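Local coordinates for protein glutaredoxin (Methanosarcina mazei, PDB 3NZN) that probably acts as a thiol-disulfide oxidoreductase of the glutaredoxin family, reducing disulfides through a redox-active cysteine pair within a thioredoxin fold, at residues V66-R71 with I83-A88; K37-L42 with V47-V52; F78-I83 with A88-K93. All blocks are in the same frame, centred on the assembly; numbering follows the deposited sequence.

Interaction 1 (V66-R71 with I83-A88); sequences VEEVRR and INDEKA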
loop_
_atom_site.group_PDB
_atom_site.type_symbol
_atom_site.label_atom_id
_atom_site.label_comp_id
_atom_site.label_asym_id
_atom_site.label_seq_id
_atom_site.Cartn_x
_atom_site.Cartn_y
_atom_site.Cartn_z
ATOM N N VAL A 66 -5.098 7.878 0.709
ATOM C CA VAL A 66 -4.874 7.373 -0.607
ATOM C C VAL A 66 -5.842 7.990 -1.586
ATOM O O VAL A 66 -5.469 8.297 -2.713
ATOM C CB VAL A 66 -4.895 5.830 -0.632
ATOM C CG1 VAL A 66 -4.979 5.358 -2.064
ATOM C CG2 VAL A 66 -3.666 5.305 0.173
ATOM N N GLU A 67 -7.108 8.122 -1.205
ATOM C CA GLU A 67 -8.042 8.750 -2.106
ATOM C C GLU A 67 -7.650 10.178 -2.407
ATOM O O GLU A 67 -7.853 10.636 -3.550
ATOM C CB GLU A 67 -9.437 8.749 -1.488
ATOM C CG GLU A 67 -10.087 7.437 -1.374
ATOM C CD GLU A 67 -11.333 7.378 -0.418
ATOM O OE1 GLU A 67 -11.619 8.255 0.459
ATOM O OE2 GLU A 67 -12.005 6.341 -0.470
ATOM N N GLU A 68 -7.149 10.917 -1.430
ATOM C CA GLU A 68 -6.713 12.278 -1.701
ATOM C C GLU A 68 -5.526 12.318 -2.690
ATOM O O GLU A 68 -5.508 13.139 -3.593
ATOM C CB GLU A 68 -6.363 12.949 -0.402
ATOM C CG GLU A 68 -5.794 14.350 -0.572
ATOM C CD GLU A 68 -6.797 15.407 -0.937
ATOM O OE1 GLU A 68 -8.016 15.113 -1.110
ATOM O OE2 GLU A 68 -6.359 16.629 -1.024
ATOM N N VAL A 69 -4.531 11.471 -2.468
ATOM C CA VAL A 69 -3.436 11.378 -3.386
ATOM C C VAL A 69 -3.940 11.008 -4.773
ATOM O O VAL A 69 -3.587 11.584 -5.755
ATOM C CB VAL A 69 -2.389 10.373 -2.895
ATOM C CG1 VAL A 69 -1.338 10.159 -3.932
ATOM C CG2 VAL A 69 -1.771 10.868 -1.619
ATOM N N ARG A 70 -4.817 9.984 -4.867
ATOM C CA ARG A 70 -5.262 9.568 -6.182
ATOM C C ARG A 70 -5.991 10.658 -6.978
ATOM O O ARG A 70 -5.860 10.751 -8.106
ATOM C CB ARG A 70 -6.182 8.327 -6.011
ATOM C CG ARG A 70 -6.668 7.771 -7.310
ATOM C CD ARG A 70 -7.545 6.455 -7.021
ATOM N NE ARG A 70 -6.678 5.287 -6.729
ATOM C CZ ARG A 70 -6.709 4.559 -5.644
ATOM N NH1 ARG A 70 -5.864 3.571 -5.510
ATOM N NH2 ARG A 70 -7.532 4.789 -4.720
ATOM N N ARG A 71 -6.736 11.453 -6.255
ATOM C CA ARG A 71 -7.462 12.593 -6.879
ATOM C C ARG A 71 -6.512 13.519 -7.674
ATOM O O ARG A 71 -6.817 13.932 -8.755
ATOM C CB ARG A 71 -8.208 13.402 -5.838
ATOM C CG ARG A 71 -8.777 14.720 -6.327
ATOM C CD ARG A 71 -9.378 15.476 -5.182
ATOM N NE ARG A 71 -9.516 16.894 -5.450
ATOM C CZ ARG A 71 -9.870 17.741 -4.523
ATOM N NH1 ARG A 71 -10.125 17.324 -3.318
ATOM N NH2 ARG A 71 -9.950 19.026 -4.824
ATOM N N ILE A 83 -0.510 21.943 -3.312
ATOM C CA ILE A 83 -0.350 23.336 -2.963
ATOM C C ILE A 83 -1.647 24.094 -3.271
ATOM O O ILE A 83 -2.120 24.102 -4.388
ATOM C CB ILE A 83 0.820 23.994 -3.739
ATOM C CG1 ILE A 83 2.107 23.275 -3.402
ATOM C CG2 ILE A 83 0.935 25.540 -3.429
ATOM C CD1 ILE A 83 3.303 23.593 -4.243
ATOM N N ASN A 84 -2.216 24.622 -2.179
ATOM C CA ASN A 84 -3.441 25.446 -2.247
ATOM C C ASN A 84 -4.593 24.729 -2.927
ATOM O O ASN A 84 -5.430 25.348 -3.519
ATOM C CB ASN A 84 -3.183 26.807 -2.870
ATOM C CG ASN A 84 -2.044 27.550 -2.234
ATOM O OD1 ASN A 84 -1.958 27.605 -1.010
ATOM N ND2 ASN A 84 -1.160 28.051 -2.996
ATOM N N ASP A 85 -4.630 23.433 -2.751
ATOM C CA ASP A 85 -5.715 22.543 -3.281
ATOM C C ASP A 85 -5.780 22.650 -4.767
ATOM O O ASP A 85 -6.865 22.356 -5.338
ATOM C CB ASP A 85 -7.046 22.867 -2.626
ATOM C CG ASP A 85 -8.030 21.716 -2.649
ATOM O OD1 ASP A 85 -7.599 20.572 -2.734
ATOM O OD2 ASP A 85 -9.241 22.028 -2.571
ATOM N N GLU A 86 -4.703 23.057 -5.422
ATOM C CA GLU A 86 -4.745 23.339 -6.859
ATOM C C GLU A 86 -3.643 22.726 -7.620
ATOM O O GLU A 86 -3.864 22.156 -8.678
ATOM C CB GLU A 86 -4.747 24.868 -7.126
ATOM C CG GLU A 86 -5.879 25.524 -6.477
ATOM C CD GLU A 86 -6.899 25.950 -7.397
ATOM O OE1 GLU A 86 -7.367 25.050 -8.134
ATOM O OE2 GLU A 86 -7.216 27.179 -7.330
ATOM N N LYS A 87 -2.427 22.828 -7.140
ATOM C CA LYS A 87 -1.282 22.410 -7.907
ATOM C C LYS A 87 -0.696 21.191 -7.210
ATOM O O LYS A 87 -0.366 21.221 -6.036
ATOM C CB LYS A 87 -0.281 23.515 -7.972
ATOM C CG LYS A 87 0.990 23.124 -8.581
ATOM C CD LYS A 87 1.058 22.873 -10.042
ATOM C CE LYS A 87 2.530 23.011 -10.549
ATOM N NZ LYS A 87 2.594 22.577 -11.976
ATOM N N ALA A 88 -0.601 20.092 -7.938
ATOM C CA ALA A 88 0.017 18.864 -7.427
ATOM C C ALA A 88 1.427 18.667 -8.071
ATOM O O ALA A 88 1.563 18.742 -9.288
ATOM C CB ALA A 88 -0.863 17.664 -7.704
#

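Interaction 2 (K37-L42 with V47-V52); sequences KTKKLL and VDFDYV. With SO4 (sulfate ion), chain F.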
loop_
_atom_site.group_PDB
_atom_site.type_symbol
_atom_site.label_atom_id
_atom_site.label_comp_id
_atom_site.label_asym_id
_atom_site.label_seq_id
_atom_site.Cartn_x
_atom_site.Cartn_y
_atom_site.Cartn_z
ATOM N N LYS A 37 13.751 14.320 1.189
ATOM C CA LYS A 37 14.383 15.451 0.552
ATOM C C LYS A 37 13.353 16.557 0.298
ATOM O O LYS A 37 13.677 17.759 0.399
ATOM C CB LYS A 37 14.960 15.073 -0.805
ATOM C CG LYS A 37 16.209 14.293 -0.851
ATOM C CD LYS A 37 17.228 14.847 -1.867
ATOM C CE LYS A 37 18.666 14.165 -1.709
ATOM N NZ LYS A 37 19.709 14.919 -0.793
ATOM N N THR A 38 12.130 16.231 -0.065
ATOM C CA THR A 38 11.059 17.196 -0.192
ATOM C C THR A 38 10.696 17.840 1.096
ATOM O O THR A 38 10.563 19.115 1.140
ATOM C CB THR A 38 9.819 16.483 -0.795
ATOM O OG1 THR A 38 10.188 15.880 -2.060
ATOM C CG2 THR A 38 8.681 17.483 -1.020
ATOM N N LYS A 39 10.584 17.112 2.191
ATOM C CA LYS A 39 10.377 17.671 3.482
ATOM C C LYS A 39 11.490 18.663 3.847
ATOM O O LYS A 39 11.201 19.708 4.391
ATOM C CB LYS A 39 10.171 16.562 4.500
ATOM C CG LYS A 39 9.953 16.945 5.861
ATOM C CD LYS A 39 9.569 15.776 6.784
ATOM C CE LYS A 39 9.440 16.218 8.213
ATOM N NZ LYS A 39 10.822 16.363 8.813
ATOM N N LYS A 40 12.736 18.272 3.586
ATOM C CA LYS A 40 13.873 19.159 3.867
ATOM C C LYS A 40 13.785 20.461 3.056
ATOM O O LYS A 40 14.121 21.522 3.592
ATOM C CB LYS A 40 15.139 18.436 3.601
ATOM C CG LYS A 40 15.623 17.476 4.599
ATOM C CD LYS A 40 16.797 16.628 4.074
ATOM C CE LYS A 40 17.209 15.594 5.134
ATOM N NZ LYS A 40 16.182 14.621 5.644
ATOM N N LEU A 41 13.380 20.385 1.803
ATOM C CA LEU A 41 13.207 21.601 0.978
ATOM C C LEU A 41 12.162 22.454 1.602
ATOM O O LEU A 41 12.389 23.714 1.747
ATOM C CB LEU A 41 12.924 21.234 -0.462
ATOM C CG LEU A 41 12.586 22.455 -1.379
ATOM C CD1 LEU A 41 13.750 23.373 -1.523
ATOM C CD2 LEU A 41 12.167 21.923 -2.703
ATOM N N LEU A 42 10.973 21.942 1.957
ATOM C CA LEU A 42 9.927 22.723 2.559
ATOM C C LEU A 42 10.391 23.345 3.864
ATOM O O LEU A 42 10.091 24.538 4.097
ATOM C CB LEU A 42 8.676 21.868 2.728
ATOM C CG LEU A 42 8.054 21.351 1.455
ATOM C CD1 LEU A 42 6.930 20.304 1.680
ATOM C CD2 LEU A 42 7.441 22.443 0.550
ATOM N N VAL A 47 8.455 27.745 4.883
ATOM C CA VAL A 47 6.996 27.819 4.657
ATOM C C VAL A 47 6.216 26.918 5.693
ATOM O O VAL A 47 6.766 25.917 6.152
ATOM C CB VAL A 47 6.625 27.490 3.261
ATOM C CG1 VAL A 47 7.294 28.416 2.243
ATOM C CG2 VAL A 47 6.874 26.002 2.869
ATOM N N ASP A 48 5.044 27.305 5.970
ATOM C CA ASP A 48 4.117 26.429 6.725
ATOM C C ASP A 48 3.754 25.302 5.755
ATOM O O ASP A 48 3.441 25.435 4.613
ATOM C CB ASP A 48 2.900 27.172 7.117
ATOM C CG ASP A 48 3.076 28.208 8.138
ATOM O OD1 ASP A 48 4.136 28.331 8.697
ATOM O OD2 ASP A 48 2.088 29.019 8.292
ATOM N N PHE A 49 3.749 24.050 6.324
ATOM C CA PHE A 49 3.310 22.866 5.552
ATOM C C PHE A 49 2.990 21.745 6.551
ATOM O O PHE A 49 3.452 21.712 7.615
ATOM C CB PHE A 49 4.390 22.395 4.559
ATOM C CG PHE A 49 5.591 21.807 5.170
ATOM C CD1 PHE A 49 5.756 20.376 5.153
ATOM C CD2 PHE A 49 6.608 22.506 5.730
ATOM C CE1 PHE A 49 6.868 19.801 5.667
ATOM C CE2 PHE A 49 7.717 21.968 6.253
ATOM C CZ PHE A 49 7.872 20.550 6.237
ATOM N N ASP A 50 2.143 20.865 5.996
ATOM C CA ASP A 50 1.869 19.583 6.657
ATOM C C ASP A 50 2.499 18.474 5.824
ATOM O O ASP A 50 2.619 18.530 4.665
ATOM C CB ASP A 50 0.369 19.374 6.690
ATOM C CG ASP A 50 -0.359 20.377 7.470
ATOM O OD1 ASP A 50 0.219 21.139 8.221
ATOM O OD2 ASP A 50 -1.555 20.394 7.281
ATOM N N TYR A 51 2.742 17.356 6.560
ATOM C CA TYR A 51 3.174 16.101 5.885
ATOM C C TYR A 51 2.449 14.911 6.583
ATOM O O TYR A 51 2.072 14.979 7.711
ATOM C CB TYR A 51 4.638 15.959 5.818
ATOM C CG TYR A 51 5.342 15.812 7.098
ATOM C CD1 TYR A 51 5.609 14.537 7.600
ATOM C CD2 TYR A 51 5.629 16.904 7.916
ATOM C CE1 TYR A 51 6.222 14.380 8.786
ATOM C CE2 TYR A 51 6.264 16.743 9.132
ATOM C CZ TYR A 51 6.541 15.462 9.552
ATOM O OH TYR A 51 7.143 15.246 10.746
ATOM N N VAL A 52 2.279 13.902 5.717
ATOM C CA VAL A 52 1.575 12.631 6.136
ATOM C C VAL A 52 2.394 11.506 5.571
ATOM O O VAL A 52 2.757 11.460 4.427
ATOM C CB VAL A 52 0.178 12.616 5.496
ATOM C CG1 VAL A 52 -0.561 11.290 5.816
ATOM C CG2 VAL A 52 -0.652 13.819 6.009
HETATM S S SO4 F . 8.226 17.217 13.376
HETATM O O1 SO4 F . 7.322 17.879 14.387
HETATM O O2 SO4 F . 9.490 17.955 13.329
HETATM O O3 SO4 F . 8.479 15.894 13.726
HETATM O O4 SO4 F . 7.461 17.431 12.105
HETATM O O HOH W 1 9.291 25.330 6.712
#

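Interaction 3 (F78-I83 with A88-K93); sequences FPTTII and AIVGFK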
loop_
_atom_site.group_PDB
_atom_site.type_symbol
_atom_site.label_atom_id
_atom_site.label_comp_id
_atom_site.label_asym_id
_atom_site.label_seq_id
_atom_site.Cartn_x
_atom_site.Cartn_y
_atom_site.Cartn_z
ATOM N N PHE A 78 4.704 8.789 -4.552
ATOM C CA PHE A 78 5.157 9.580 -3.400
ATOM C C PHE A 78 6.576 10.086 -3.637
ATOM O O PHE A 78 7.439 9.341 -4.097
ATOM C CB PHE A 78 5.156 8.705 -2.132
ATOM C CG PHE A 78 3.785 8.182 -1.870
ATOM C CD1 PHE A 78 2.830 8.955 -1.225
ATOM C CD2 PHE A 78 3.335 6.930 -2.360
ATOM C CE1 PHE A 78 1.563 8.524 -1.055
ATOM C CE2 PHE A 78 2.034 6.523 -2.177
ATOM C CZ PHE A 78 1.175 7.287 -1.570
ATOM N N PRO A 79 6.874 11.361 -3.291
ATOM C CA PRO A 79 5.941 12.249 -2.684
ATOM C C PRO A 79 4.931 12.852 -3.651
ATOM O O PRO A 79 5.213 13.002 -4.825
ATOM C CB PRO A 79 6.858 13.398 -2.191
ATOM C CG PRO A 79 8.051 13.345 -3.109
ATOM C CD PRO A 79 8.222 11.848 -3.386
ATOM N N THR A 80 3.760 13.209 -3.136
ATOM C CA THR A 80 2.810 14.081 -3.834
ATOM C C THR A 80 2.583 15.266 -2.874
ATOM O O THR A 80 2.120 15.145 -1.768
ATOM C CB THR A 80 1.506 13.401 -4.127
ATOM O OG1 THR A 80 1.716 12.309 -5.031
ATOM C CG2 THR A 80 0.542 14.268 -4.752
ATOM N N THR A 81 2.948 16.474 -3.421
ATOM C CA THR A 81 2.808 17.711 -2.663
ATOM C C THR A 81 1.701 18.522 -3.286
ATOM O O THR A 81 1.766 18.779 -4.500
ATOM C CB THR A 81 4.176 18.493 -2.693
ATOM O OG1 THR A 81 5.169 17.683 -2.106
ATOM C CG2 THR A 81 3.983 19.762 -1.819
ATOM N N ILE A 82 0.716 18.858 -2.516
ATOM C CA ILE A 82 -0.492 19.552 -3.007
ATOM C C ILE A 82 -0.473 20.952 -2.407
ATOM O O ILE A 82 -0.484 21.150 -1.210
ATOM C CB ILE A 82 -1.785 18.784 -2.672
ATOM C CG1 ILE A 82 -1.706 17.330 -3.190
ATOM C CG2 ILE A 82 -2.962 19.524 -3.327
ATOM C CD1 ILE A 82 -2.724 16.369 -2.530
ATOM N N ILE A 83 -0.510 21.943 -3.312
ATOM C CA ILE A 83 -0.350 23.336 -2.963
ATOM C C ILE A 83 -1.647 24.094 -3.271
ATOM O O ILE A 83 -2.120 24.102 -4.388
ATOM C CB ILE A 83 0.820 23.994 -3.739
ATOM C CG1 ILE A 83 2.107 23.275 -3.402
ATOM C CG2 ILE A 83 0.935 25.540 -3.429
ATOM C CD1 ILE A 83 3.303 23.593 -4.243
ATOM N N ALA A 88 -0.601 20.092 -7.938
ATOM C CA ALA A 88 0.017 18.864 -7.427
ATOM C C ALA A 88 1.427 18.667 -8.071
ATOM O O ALA A 88 1.563 18.742 -9.288
ATOM C CB ALA A 88 -0.863 17.664 -7.704
ATOM N N ILE A 89 2.418 18.400 -7.252
ATOM C CA ILE A 89 3.755 18.136 -7.732
ATOM C C ILE A 89 4.135 16.737 -7.284
ATOM O O ILE A 89 4.057 16.383 -6.083
ATOM C CB ILE A 89 4.787 19.142 -7.174
ATOM C CG1 ILE A 89 4.301 20.552 -7.609
ATOM C CG2 ILE A 89 6.140 18.794 -7.661
ATOM C CD1 ILE A 89 5.140 21.683 -6.943
ATOM N N VAL A 90 4.443 15.900 -8.266
ATOM C CA VAL A 90 4.750 14.473 -8.041
ATOM C C VAL A 90 6.240 14.334 -8.120
ATOM O O VAL A 90 6.838 14.652 -9.129
ATOM C CB VAL A 90 4.001 13.663 -9.018
ATOM C CG1 VAL A 90 4.378 12.146 -8.814
ATOM C CG2 VAL A 90 2.483 13.806 -8.852
ATOM N N GLY A 91 6.858 13.772 -7.070
ATOM C CA GLY A 91 8.277 13.640 -6.964
ATOM C C GLY A 91 8.951 14.851 -6.331
ATOM O O GLY A 91 8.352 15.877 -6.130
ATOM N N PHE A 92 10.219 14.692 -6.107
ATOM C CA PHE A 92 11.088 15.794 -5.714
ATOM C C PHE A 92 11.499 16.569 -6.938
ATOM O O PHE A 92 12.300 16.142 -7.702
ATOM C CB PHE A 92 12.284 15.274 -4.982
ATOM C CG PHE A 92 13.193 16.392 -4.528
ATOM C CD1 PHE A 92 12.839 17.238 -3.489
ATOM C CD2 PHE A 92 14.413 16.650 -5.168
ATOM C CE1 PHE A 92 13.648 18.280 -3.104
ATOM C CE2 PHE A 92 15.234 17.714 -4.758
ATOM C CZ PHE A 92 14.851 18.481 -3.730
ATOM N N LYS A 93 10.801 17.684 -7.159
ATOM C CA LYS A 93 11.017 18.589 -8.227
ATOM C C LYS A 93 11.355 19.948 -7.649
ATOM O O LYS A 93 10.457 20.715 -7.354
ATOM C CB LYS A 93 9.820 18.667 -9.136
ATOM C CG LYS A 93 9.613 17.255 -9.895
ATOM C CD LYS A 93 8.405 17.271 -10.763
ATOM C CE LYS A 93 8.768 18.013 -12.056
ATOM N NZ LYS A 93 7.588 17.962 -13.034
HETATM O O HOH W 2 6.245 16.311 -4.346
#

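Interaction 1 (V66-R71 with I83-A88)
Arg71 of helix 59-72 brings its guanidinium obliquely against the carboxylate of Asp85, which sits in the turn between strands 77-83 and 87-90. Its NH2 lies 3.5 Å from Asp85 OD1, with OD2 of the same carboxylate a little farther away. The two flat groups are turned 73° against each other, and OD1 is displaced far from the plane of the guanidinium; the attraction is ionic, without a directed N-H. The charged ends lie at the protein surface, where water can probably weaken their attraction, and just 81 Å² is buried between the two segments. The arginine runs out almost straight from CG to NE, its CG anti to the backbone N (chi1 170°), and the aspartate crosses it at about a right angle.

Glu68, one helical turn before Arg71, joins as a third charge. Its OE1 makes a long salt bridge of 3.8 Å to Arg71 NH1, while its OE2 stands 4.5 Å from Asp85 OD1. The guanidinium thus serves two carboxylates by different nitrogens and probably offsets the repulsion between them.

In fold terms the contact bridges, loosely and at the surface, the helix on one face of the sheet and the turn of the hairpin at its edge. In that turn Ile83 sits across from two residues, Glu86 and Lys87, as in a classic beta bulge: its carbonyl oxygen accepts from Glu86 N and Lys87 N, each at 3.0 Å, and Ile83 N in turn donates to Lys87 O. Nearby, Asp85 and Ala88 touch Phe72, and Glu68 packs on Ile82 and Tyr27.

Interaction 2 (K37-L42 with V47-V52)
This is a mostly apolar, buried packing of a helix on a strand, within the beta-alpha-beta unit of strand 24-28, helix 33-45 and strand 49-53. Helix and strand segments run nearly antiparallel, at 165°, with their axes 10.1 Å apart. Leu42 CB sits over the centre of the Phe49 ring in a CH-pi contact, 3.6 Å from the centroid, while its CD1 leans on the CD1 side of the ring. Phe49 CG lies between the backbone N and the carbonyl carbon (chi1 69°), which carries the ring toward the helix. With an alanine in place of Phe49 the face under Leu42 CB is gone, which would probably open a gap between helix and strand. One turn earlier, Lys39 lays CE over the face of Tyr51, offset toward the rim, 3.3 Å from Tyr51 CZ; its otherwise extended chain bends at chi4. Tyr51 OH donates to O4 of a sulfate, probably from the crystallisation liquor, at 2.6 Å, the oxygen lying near the ring plane; Lys10 and His15 also bind this ion. Where the helix segment ends, water 1 lies within hydrogen-bonding distance of Leu42 O (2.8 Å) and Val47 O (2.7 Å), linking the two backbones. The ammonium-bearing carbon of Lys39 is probably polarised enough to strengthen its hold on the tyrosine ring, so even this charged residue contributes to the contact through carbon.

Interaction 3 (F78-I83 with A88-K93)
Ile83 and Ile89 meet through their CD1 methyls, 3.8 Å apart, the two side chains crossing at a slant. Both have CG1 anti to the carbonyl carbon (chi1 -60° and -58°), a conformation that carries CD1 of each into the shared contact; helix 94-100 covers this pair through Ser100. Thr81 is on the same face as Ile89, and water 2 lies 2.8 Å from Thr81 OG1 and within hydrogen-bonding distance of Ile89 O and Gly91 O. On the other face Thr80 and Val90 lie side by side, Thr80 OG1 4.2 Å from Val90 CG2; this hydroxyl is bound to Ser77 O and Asn73 ND2.

Thr81 and Ile89 form the hydrogen-bonded pair: Thr81 N donates to Ile89 O and Ile89 N to Thr81 O, each at 2.9 Å. Gly91 N donates to Pro79 O at 2.9 Å. The backbone angles of Gly91 would press a CB against the preceding carbonyl oxygen. Pro79 follows a cis peptide bond, and its CG packs 3.7 Å from Gly91 C while its ring also touches Cys35. An antiparallel hairpin with a cis-proline beside the CxxC motif is characteristic of the thioredoxin fold in glutaredoxins.

Interactions 1 and 3 overlap: they share Ile83 and Ala88, have centres 9 Å apart, and touch where Val69 CG1 lies 3.9 Å from Thr80 OG1. Between them they describe one hairpin, its turn meeting helix 59-72 and its strands pairing. Interaction 2 approaches that hairpin from the opposite face, its centre about 10 Å from that of interaction 3; Thr38 OG1 comes 3.5 Å from Pro79 CG. Helix 33-45, which carries 37-42, begins at the probable active site, where Cys32 and Cys35 form a disulfide and Cys35 touches cis-Pro79. Interactions 1 and 2 do not touch, their nearest atoms about 6 Å apart, yet both reach the same central sheet.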